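Long-range contacts in periplasmic binding protein (Sulfurospirillum deleyianum, PDB 4PAG), which probably captures a solute for an ABC transporter in the periplasm and holds a histidine molecule in its ligand pocket: residues Ala163-Lys168 with Lys287-Arg292; Leu155-Thr160 with Gly280-Ala285; Arg170-Tyr175 with Asn201-Cys206. All blocks are in the same frame, centred on the assembly; numbering follows the deposited sequence.

In the fold
All three interactions lie on the same side of the chain's centre. Interactions 1 and 2, centred about 11 Å apart, both join the chain from helix 141-163 onward to helix 277-288 and its exit; their segments alternate along the sequence. Interaction 3 is nested within the chain closed by both; its centre is about 14 Å from interaction 1, which it touches through Leu288, Tyr289 and Ile165, and about 17 Å from interaction 2. It pairs strands 172-176 and 201-202 of a four-stranded parallel sheet, whose other outermost strand, 258-260, carries Leu260 of the histidine pocket. Interactions 1 and 3 thus join helix 277-288 to a sheet whose far strand reaches that pocket.

Interaction 1 of 3, residues Ala163-Lys168 with Lys287-Arg292; sequences ASIPEK and KLYPTR
Ser164 brings its backbone O to 4.2 Å from Arg292 NH1, a loose approach rather than a bond. Its hydroxyl turns back to Phe161 O, a local use of a small polar side chain near the end of helix 141-163. Ile165, the next residue, carries the contact, and its branched shape suits two unlike neighbours. With CG1 anti to the carbonyl carbon (chi1 -47°) and CG2 anti to the backbone N, the methyl CG2 lies 3.8 Å from Tyr289 CE1, while CG1 lies over one face of the phenol ring and carries CD1 on to the guanidinium of Arg292, oblique to its plane; the approach of CD1 to Arg292 NH1 is shorter than expected for a carbon and a nitrogen, and its exact value is doubtful. An alanine in place of Ile165 would lack both branches, which would probably uncover the Tyr289 ring face and set the Arg292 side chain freer to turn. Pro166 follows at the exposed margin, where its CD stands 4.5 Å from Arg292 NH2, a rigid ring in the extended loop that leads toward strand 172-176. Across from these residues, Tyr289 is the first to leave helical geometry after helix 277-288, and its OH is hydrogen-bonded to Gly199 O and Thr171 N. Arg292 forms a salt bridge through NH2 with Glu169. The contact is therefore van der Waals packing, of an aliphatic side chain on a phenol ring and on a guanidinium; Tyr289 OH and Arg292 NH2 find their polar partners beyond it, and Ile165 supplies the apolar packing between them.

Interaction 2 of 3, residues Leu155-Thr160 with Gly280-Ala285; sequences LDELKT and GAHWIA
Leu158 enters the face of helix 277-288 between Ala281 and Ala285, one helical turn apart. Its CD2 presses on Ala281 CB at 3.5 Å, tighter than usual van der Waals contact, and its CD1 rests 3.7 Å from Ala285 CB. Alanine suits both places, since its single methyl lets the leucine come close to the opposing backbone. The third wall is His282: Leu158 CB lies 3.8 Å from His282 NE2, and CD1 stands over one face of the imidazole. Leu158 reaches all three because CG is anti to the backbone N (chi1 -174°), which carries the forked end across the interface. Glu157 sits beside it; its extended chain places OE1 4.1 Å from His282 CE1, oblique to the ring, with the carboxylate nearly perpendicular to the imidazole.

The two helical segments run in similar directions, 29° apart, with axes 10.4 Å from each other at closest approach. Helix 141-163 is long and lies in the chain ahead of the strands of the second lobe, consistent with the single interdomain helix of this class of periplasmic binding proteins, so helix 277-288 packs alongside what is probably the helix joining the two lobes.

Farther out, the imidazole is held at both nitrogens, ND1 by Tyr293 OH and NE2 by Tyr154 O, and the Tyr154 ring meets it edge-to-face. Ile297 and Lys300 of helix 297-309 also pack on it, and Lys300 forms a salt bridge with Glu157 OE1, which probably balances the carboxylate near the histidine. Leu197 of helix 193-197 also touches Leu158.

Interaction 3 of 3, residues Arg170-Tyr175 with Asn201-Cys206; sequences RTKVYY and NLVHKC
The edge of the Tyr174 ring, near its plane, receives Val203 CG2, 3.8 Å from CD1, the two side chains crossing at about a right angle; Ile222 of helix 219-225 also touches the tyrosine, whose OH bonds to Gly181 O. This is the edge of the parallel sheet: strand 172-176 pairs with outermost strand 201-202, and helix 193-197 lies in the connection between them. Asn201 brackets Lys172 in parallel fashion, its N donating to Thr171 O (2.9 Å, 174°) and its O accepting from Val173 N (3.0 Å). Val203 N then donates to Val173 O, continuing the pairing. On the face with Val173 and Leu202, chi1 of 56° puts Val173 CG1 between its backbone N and carbonyl carbon, 4.0 Å from Leu202 CD2; both are branched, apolar and buried, and Leu202 also packs on Leu195. On the other face, Lys172 and Asn201 lie side by side, their polar ends suited to partial exposure, with Lys172 NZ going to Tyr225 O. Lys205 NZ grips both Asn201 OD1 and Leu202 O, while a water donates to Arg170 O at 2.7 Å and accepts from Asn201 ND2 at 2.8 Å.

Interaction 1 of 3, residues Ala163-Lys168 with Lys287-Arg292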
loop_
_atom_site.group_PDB
_atom_site.type_symbol
_atom_site.label_atom_id
_atom_site.label_comp_id
_atom_site.label_asym_id
_atom_site.label_seq_id
_atom_site.Cartn_x
_atom_site.Cartn_y
_atom_site.Cartn_z
ATOM N N ALA A 163 12.532 1.495 17.311
ATOM C CA ALA A 163 13.626 2.200 17.995
ATOM C C ALA A 163 14.259 1.387 19.132
ATOM O O ALA A 163 15.434 1.574 19.440
ATOM C CB ALA A 163 13.150 3.552 18.520
ATOM N N SER A 164 13.498 0.487 19.750
ATOM C CA SER A 164 14.030 -0.359 20.829
ATOM C C SER A 164 14.887 -1.545 20.349
ATOM O O SER A 164 15.475 -2.255 21.169
ATOM C CB SER A 164 12.891 -0.866 21.722
ATOM O OG SER A 164 12.189 -1.948 21.131
ATOM N N ILE A 165 14.955 -1.762 19.037
ATOM C CA ILE A 165 15.766 -2.844 18.465
ATOM C C ILE A 165 17.090 -2.255 17.979
ATOM O O ILE A 165 17.093 -1.505 17.005
ATOM C CB ILE A 165 15.067 -3.516 17.252
ATOM C CG1 ILE A 165 13.601 -3.843 17.552
ATOM C CG2 ILE A 165 15.817 -4.771 16.824
ATOM C CD1 ILE A 165 13.404 -4.805 18.697
ATOM N N PRO A 166 18.218 -2.602 18.632
ATOM C CA PRO A 166 19.521 -2.129 18.159
ATOM C C PRO A 166 19.773 -2.510 16.703
ATOM O O PRO A 166 19.322 -3.570 16.253
ATOM C CB PRO A 166 20.519 -2.854 19.064
ATOM C CG PRO A 166 19.748 -3.255 20.271
ATOM C CD PRO A 166 18.339 -3.477 19.813
ATOM N N GLU A 167 20.508 -1.667 15.984
ATOM C CA GLU A 167 20.719 -1.860 14.547
ATOM C C GLU A 167 21.364 -3.208 14.223
ATOM O O GLU A 167 20.996 -3.849 13.240
ATOM C CB GLU A 167 21.541 -0.711 13.958
ATOM C CG GLU A 167 20.862 0.644 14.113
ATOM C CD GLU A 167 21.056 1.552 12.913
ATOM O OE1 GLU A 167 22.216 1.909 12.613
ATOM O OE2 GLU A 167 20.040 1.916 12.271
ATOM N N LYS A 168 22.294 -3.642 15.070
ATOM C CA LYS A 168 22.956 -4.944 14.904
ATOM C C LYS A 168 22.051 -6.154 15.165
ATOM O O LYS A 168 22.425 -7.275 14.841
ATOM C CB LYS A 168 24.199 -5.042 15.808
ATOM C CG LYS A 168 25.497 -4.605 15.143
ATOM C CD LYS A 168 25.411 -3.189 14.597
ATOM C CE LYS A 168 26.791 -2.584 14.392
ATOM N NZ LYS A 168 26.712 -1.120 14.127
ATOM N N LYS A 287 6.195 -10.695 12.335
ATOM C CA LYS A 287 6.935 -11.798 11.727
ATOM C C LYS A 287 8.452 -11.645 11.897
ATOM O O LYS A 287 9.148 -12.637 12.061
ATOM C CB LYS A 287 6.580 -11.925 10.242
ATOM C CG LYS A 287 5.107 -12.196 9.954
ATOM C CD LYS A 287 4.561 -13.398 10.720
ATOM C CE LYS A 287 3.122 -13.687 10.331
ATOM N NZ LYS A 287 2.452 -14.504 11.373
ATOM N N LEU A 288 8.959 -10.415 11.858
ATOM C CA LEU A 288 10.393 -10.159 12.050
ATOM C C LEU A 288 10.852 -10.353 13.508
ATOM O O LEU A 288 11.991 -10.735 13.760
ATOM C CB LEU A 288 10.743 -8.743 11.593
ATOM C CG LEU A 288 10.497 -8.360 10.129
ATOM C CD1 LEU A 288 10.932 -6.910 9.902
ATOM C CD2 LEU A 288 11.213 -9.293 9.169
ATOM N N TYR A 289 9.951 -10.087 14.449
ATOM C CA TYR A 289 10.259 -10.057 15.877
ATOM C C TYR A 289 9.216 -10.845 16.658
ATOM O O TYR A 289 8.490 -10.283 17.474
ATOM C CB TYR A 289 10.343 -8.605 16.356
ATOM C CG TYR A 289 11.406 -7.866 15.600
ATOM C CD1 TYR A 289 12.750 -8.130 15.844
ATOM C CD2 TYR A 289 11.083 -6.968 14.576
ATOM C CE1 TYR A 289 13.742 -7.496 15.134
ATOM C CE2 TYR A 289 12.082 -6.326 13.855
ATOM C CZ TYR A 289 13.410 -6.604 14.140
ATOM O OH TYR A 289 14.428 -5.992 13.451
ATOM N N PRO A 290 9.141 -12.164 16.411
ATOM C CA PRO A 290 8.088 -12.981 17.035
ATOM C C PRO A 290 8.135 -13.004 18.563
ATOM O O PRO A 290 7.094 -13.162 19.196
ATOM C CB PRO A 290 8.316 -14.386 16.458
ATOM C CG PRO A 290 9.679 -14.377 15.879
ATOM C CD PRO A 290 9.994 -12.954 15.505
ATOM N N THR A 291 9.315 -12.836 19.149
ATOM C CA THR A 291 9.425 -12.813 20.604
ATOM C C THR A 291 9.377 -11.396 21.193
ATOM O O THR A 291 8.922 -11.220 22.316
ATOM C CB THR A 291 10.697 -13.537 21.083
ATOM O OG1 THR A 291 11.855 -12.880 20.558
ATOM C CG2 THR A 291 10.683 -14.979 20.618
ATOM N N ARG A 292 9.827 -10.391 20.446
ATOM C CA ARG A 292 9.898 -9.018 20.965
ATOM C C ARG A 292 8.650 -8.184 20.650
ATOM O O ARG A 292 8.325 -7.268 21.395
ATOM C CB ARG A 292 11.127 -8.292 20.415
ATOM C CG ARG A 292 12.487 -8.811 20.891
ATOM C CD ARG A 292 13.500 -8.669 19.756
ATOM N NE ARG A 292 14.895 -8.552 20.173
ATOM C CZ ARG A 292 15.441 -7.472 20.731
ATOM N NH1 ARG A 292 14.715 -6.393 21.004
ATOM N NH2 ARG A 292 16.724 -7.480 21.051
#

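Interaction 2 of 3, residues Leu155-Thr160 with Gly280-Ala285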
loop_
_atom_site.group_PDB
_atom_site.type_symbol
_atom_site.label_atom_id
_atom_site.label_comp_id
_atom_site.label_asym_id
_atom_site.label_seq_id
_atom_site.Cartn_x
_atom_site.Cartn_y
_atom_site.Cartn_z
ATOM N N LEU A 155 1.233 3.993 13.832
ATOM C CA LEU A 155 2.550 4.402 13.351
ATOM C C LEU A 155 3.506 4.780 14.494
ATOM O O LEU A 155 4.692 4.423 14.462
ATOM C CB LEU A 155 2.410 5.555 12.356
ATOM C CG LEU A 155 1.781 5.151 11.019
ATOM C CD1 LEU A 155 1.234 6.373 10.291
ATOM C CD2 LEU A 155 2.770 4.393 10.136
ATOM N N ASP A 156 2.991 5.486 15.501
ATOM C CA ASP A 156 3.795 5.863 16.674
ATOM C C ASP A 156 4.211 4.636 17.487
ATOM O O ASP A 156 5.351 4.543 17.932
ATOM C CB ASP A 156 3.025 6.842 17.569
ATOM C CG ASP A 156 2.877 8.227 16.947
ATOM O OD1 ASP A 156 3.527 8.507 15.913
ATOM O OD2 ASP A 156 2.104 9.045 17.498
ATOM N N GLU A 157 3.286 3.703 17.683
ATOM C CA GLU A 157 3.590 2.456 18.387
ATOM C C GLU A 157 4.701 1.683 17.698
ATOM O O GLU A 157 5.601 1.157 18.350
ATOM C CB GLU A 157 2.361 1.553 18.459
ATOM C CG GLU A 157 1.300 2.005 19.436
ATOM C CD GLU A 157 0.016 1.219 19.288
ATOM O OE1 GLU A 157 -0.168 0.548 18.241
ATOM O OE2 GLU A 157 -0.811 1.265 20.221
ATOM N N LEU A 158 4.608 1.586 16.378
ATOM C CA LEU A 158 5.603 0.863 15.601
ATOM C C LEU A 158 6.962 1.552 15.662
ATOM O O LEU A 158 7.983 0.884 15.827
ATOM C CB LEU A 158 5.161 0.695 14.144
ATOM C CG LEU A 158 6.085 -0.174 13.278
ATOM C CD1 LEU A 158 6.166 -1.600 13.808
ATOM C CD2 LEU A 158 5.591 -0.159 11.843
ATOM N N LYS A 159 6.966 2.879 15.533
ATOM C CA LYS A 159 8.205 3.666 15.603
ATOM C C LYS A 159 8.932 3.481 16.931
ATOM O O LYS A 159 10.152 3.304 16.970
ATOM C CB LYS A 159 7.912 5.149 15.396
ATOM C CG LYS A 159 9.158 6.007 15.252
ATOM C CD LYS A 159 8.829 7.482 15.069
ATOM C CE LYS A 159 10.087 8.251 14.686
ATOM N NZ LYS A 159 9.992 9.705 14.987
ATOM N N THR A 160 8.174 3.525 18.015
ATOM C CA THR A 160 8.726 3.336 19.343
ATOM C C THR A 160 9.268 1.916 19.510
ATOM O O THR A 160 10.367 1.739 20.025
ATOM C CB THR A 160 7.684 3.674 20.419
ATOM O OG1 THR A 160 7.333 5.057 20.286
ATOM C CG2 THR A 160 8.239 3.445 21.817
ATOM N N GLY A 280 -0.172 -3.351 7.724
ATOM C CA GLY A 280 0.796 -4.261 7.123
ATOM C C GLY A 280 2.177 -4.208 7.736
ATOM O O GLY A 280 2.839 -5.235 7.863
ATOM N N ALA A 281 2.633 -3.013 8.110
ATOM C CA ALA A 281 3.947 -2.880 8.749
ATOM C C ALA A 281 3.956 -3.525 10.138
ATOM O O ALA A 281 4.969 -4.087 10.557
ATOM C CB ALA A 281 4.364 -1.427 8.824
ATOM N N HIS A 282 2.828 -3.468 10.839
ATOM C CA HIS A 282 2.695 -4.196 12.108
ATOM C C HIS A 282 2.742 -5.704 11.892
ATOM O O HIS A 282 3.433 -6.430 12.625
ATOM C CB HIS A 282 1.416 -3.812 12.851
ATOM C CG HIS A 282 1.570 -2.602 13.710
ATOM N ND1 HIS A 282 2.092 -2.660 14.982
ATOM C CD2 HIS A 282 1.291 -1.299 13.474
ATOM C CE1 HIS A 282 2.122 -1.445 15.498
ATOM N NE2 HIS A 282 1.642 -0.601 14.601
ATOM N N TRP A 283 2.012 -6.173 10.890
ATOM C CA TRP A 283 2.055 -7.589 10.519
ATOM C C TRP A 283 3.489 -8.032 10.217
ATOM O O TRP A 283 3.953 -9.064 10.733
ATOM C CB TRP A 283 1.136 -7.857 9.330
ATOM C CG TRP A 283 1.245 -9.246 8.797
ATOM C CD1 TRP A 283 0.691 -10.374 9.333
ATOM C CD2 TRP A 283 1.955 -9.664 7.630
ATOM N NE1 TRP A 283 1.006 -11.463 8.568
ATOM C CE2 TRP A 283 1.789 -11.060 7.520
ATOM C CE3 TRP A 283 2.722 -9.000 6.669
ATOM C CZ2 TRP A 283 2.346 -11.800 6.482
ATOM C CZ3 TRP A 283 3.290 -9.741 5.645
ATOM C CH2 TRP A 283 3.094 -11.127 5.560
ATOM N N ILE A 284 4.197 -7.253 9.400
ATOM C CA ILE A 284 5.622 -7.517 9.135
ATOM C C ILE A 284 6.454 -7.550 10.436
ATOM O O ILE A 284 7.267 -8.468 10.638
ATOM C CB ILE A 284 6.240 -6.483 8.158
ATOM C CG1 ILE A 284 5.662 -6.656 6.749
ATOM C CG2 ILE A 284 7.748 -6.638 8.086
ATOM C CD1 ILE A 284 5.908 -5.459 5.853
ATOM N N ALA A 285 6.273 -6.556 11.303
ATOM C CA ALA A 285 7.016 -6.511 12.572
ATOM C C ALA A 285 6.784 -7.768 13.418
ATOM O O ALA A 285 7.724 -8.307 14.030
ATOM C CB ALA A 285 6.646 -5.265 13.366
#

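Interaction 3 of 3, residues Arg170-Tyr175 with Asn201-Cys206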
loop_
_atom_site.group_PDB
_atom_site.type_symbol
_atom_site.label_atom_id
_atom_site.label_comp_id
_atom_site.label_asym_id
_atom_site.label_seq_id
_atom_site.Cartn_x
_atom_site.Cartn_y
_atom_site.Cartn_z
ATOM N N ARG A 170 18.765 -6.157 14.025
ATOM C CA ARG A 170 17.651 -6.059 13.080
ATOM C C ARG A 170 17.567 -7.311 12.216
ATOM O O ARG A 170 18.576 -7.789 11.699
ATOM C CB ARG A 170 17.792 -4.824 12.186
ATOM C CG ARG A 170 17.796 -3.497 12.938
ATOM C CD ARG A 170 16.395 -3.070 13.300
ATOM N NE ARG A 170 16.346 -1.882 14.158
ATOM C CZ ARG A 170 16.095 -0.638 13.748
ATOM N NH1 ARG A 170 15.887 -0.359 12.472
ATOM N NH2 ARG A 170 16.054 0.347 14.638
ATOM N N THR A 171 16.355 -7.827 12.047
ATOM C CA THR A 171 16.129 -9.085 11.333
ATOM C C THR A 171 16.389 -8.926 9.835
ATOM O O THR A 171 15.799 -8.066 9.197
ATOM C CB THR A 171 14.680 -9.558 11.564
ATOM O OG1 THR A 171 14.457 -9.715 12.967
ATOM C CG2 THR A 171 14.376 -10.880 10.850
ATOM N N LYS A 172 17.265 -9.760 9.274
ATOM C CA LYS A 172 17.488 -9.765 7.828
ATOM C C LYS A 172 16.271 -10.343 7.105
ATOM O O LYS A 172 15.792 -11.430 7.444
ATOM C CB LYS A 172 18.740 -10.561 7.468
ATOM C CG LYS A 172 20.032 -9.938 7.980
ATOM C CD LYS A 172 21.183 -10.932 7.975
ATOM C CE LYS A 172 21.596 -11.337 6.572
ATOM N NZ LYS A 172 22.495 -12.532 6.589
ATOM N N VAL A 173 15.772 -9.609 6.114
ATOM C CA VAL A 173 14.579 -10.016 5.390
ATOM C C VAL A 173 14.782 -9.901 3.871
ATOM O O VAL A 173 15.381 -8.940 3.371
ATOM C CB VAL A 173 13.319 -9.236 5.882
ATOM C CG1 VAL A 173 13.498 -7.729 5.788
ATOM C CG2 VAL A 173 12.069 -9.657 5.119
ATOM N N TYR A 174 14.290 -10.911 3.155
ATOM C CA TYR A 174 14.258 -10.927 1.707
ATOM C C TYR A 174 12.810 -10.821 1.257
ATOM O O TYR A 174 11.957 -11.592 1.688
ATOM C CB TYR A 174 14.885 -12.214 1.159
ATOM C CG TYR A 174 14.803 -12.327 -0.344
ATOM C CD1 TYR A 174 15.487 -11.433 -1.160
ATOM C CD2 TYR A 174 14.023 -13.303 -0.955
ATOM C CE1 TYR A 174 15.405 -11.514 -2.535
ATOM C CE2 TYR A 174 13.934 -13.394 -2.338
ATOM C CZ TYR A 174 14.633 -12.494 -3.119
ATOM O OH TYR A 174 14.572 -12.562 -4.480
ATOM N N TYR A 175 12.535 -9.849 0.395
ATOM C CA TYR A 175 11.204 -9.660 -0.169
ATOM C C TYR A 175 11.141 -10.409 -1.493
ATOM O O TYR A 175 11.750 -9.995 -2.476
ATOM C CB TYR A 175 10.942 -8.165 -0.365
ATOM C CG TYR A 175 9.578 -7.787 -0.902
ATOM C CD1 TYR A 175 8.444 -8.551 -0.636
ATOM C CD2 TYR A 175 9.425 -6.635 -1.661
ATOM C CE1 TYR A 175 7.196 -8.181 -1.124
ATOM C CE2 TYR A 175 8.190 -6.257 -2.153
ATOM C CZ TYR A 175 7.078 -7.030 -1.892
ATOM O OH TYR A 175 5.857 -6.636 -2.406
ATOM N N ASN A 201 16.038 -5.454 8.077
ATOM C CA ASN A 201 17.275 -5.224 7.349
ATOM C C ASN A 201 17.115 -5.883 5.980
ATOM O O ASN A 201 17.346 -7.095 5.801
ATOM C CB ASN A 201 18.453 -5.797 8.135
ATOM C CG ASN A 201 19.772 -5.634 7.428
ATOM O OD1 ASN A 201 19.840 -5.202 6.288
ATOM N ND2 ASN A 201 20.845 -5.993 8.112
ATOM N N LEU A 202 16.672 -5.081 5.018
ATOM C CA LEU A 202 16.388 -5.582 3.677
ATOM C C LEU A 202 17.694 -5.969 2.979
ATOM O O LEU A 202 18.594 -5.151 2.846
ATOM C CB LEU A 202 15.634 -4.524 2.878
ATOM C CG LEU A 202 14.137 -4.444 3.150
ATOM C CD1 LEU A 202 13.579 -3.108 2.680
ATOM C CD2 LEU A 202 13.418 -5.594 2.454
ATOM N N VAL A 203 17.799 -7.217 2.531
ATOM C CA VAL A 203 19.105 -7.748 2.132
ATOM C C VAL A 203 19.686 -7.204 0.821
ATOM O O VAL A 203 20.905 -7.177 0.673
ATOM C CB VAL A 203 19.121 -9.290 2.099
ATOM C CG1 VAL A 203 18.938 -9.822 3.508
ATOM C CG2 VAL A 203 18.058 -9.849 1.157
ATOM N N HIS A 204 18.830 -6.793 -0.114
ATOM C CA HIS A 204 19.273 -6.283 -1.411
ATOM C C HIS A 204 19.409 -4.749 -1.345
ATOM O O HIS A 204 18.413 -4.024 -1.216
ATOM C CB HIS A 204 18.288 -6.716 -2.501
ATOM C CG HIS A 204 18.765 -6.479 -3.901
ATOM N ND1 HIS A 204 19.822 -7.164 -4.464
ATOM C CD2 HIS A 204 18.299 -5.648 -4.864
ATOM C CE1 HIS A 204 19.998 -6.750 -5.709
ATOM N NE2 HIS A 204 19.087 -5.828 -5.975
ATOM N N LYS A 205 20.649 -4.272 -1.434
ATOM C CA LYS A 205 20.980 -2.866 -1.184
ATOM C C LYS A 205 21.124 -2.072 -2.483
ATOM O O LYS A 205 22.041 -2.309 -3.264
ATOM C CB LYS A 205 22.279 -2.754 -0.376
ATOM C CG LYS A 205 22.324 -3.600 0.889
ATOM C CD LYS A 205 21.222 -3.212 1.857
ATOM C CE LYS A 205 21.473 -3.733 3.260
ATOM N NZ LYS A 205 20.309 -3.417 4.139
ATOM N N CYS A 206 20.210 -1.135 -2.702
ATOM C CA CYS A 206 20.265 -0.217 -3.854
ATOM C C CYS A 206 19.159 0.817 -3.689
ATOM O O CYS A 206 18.439 0.795 -2.686
ATOM C CB CYS A 206 20.104 -0.953 -5.200
ATOM S SG CYS A 206 18.808 -2.226 -5.271
HETATM O O HOH W 1 20.849 -6.750 10.789
#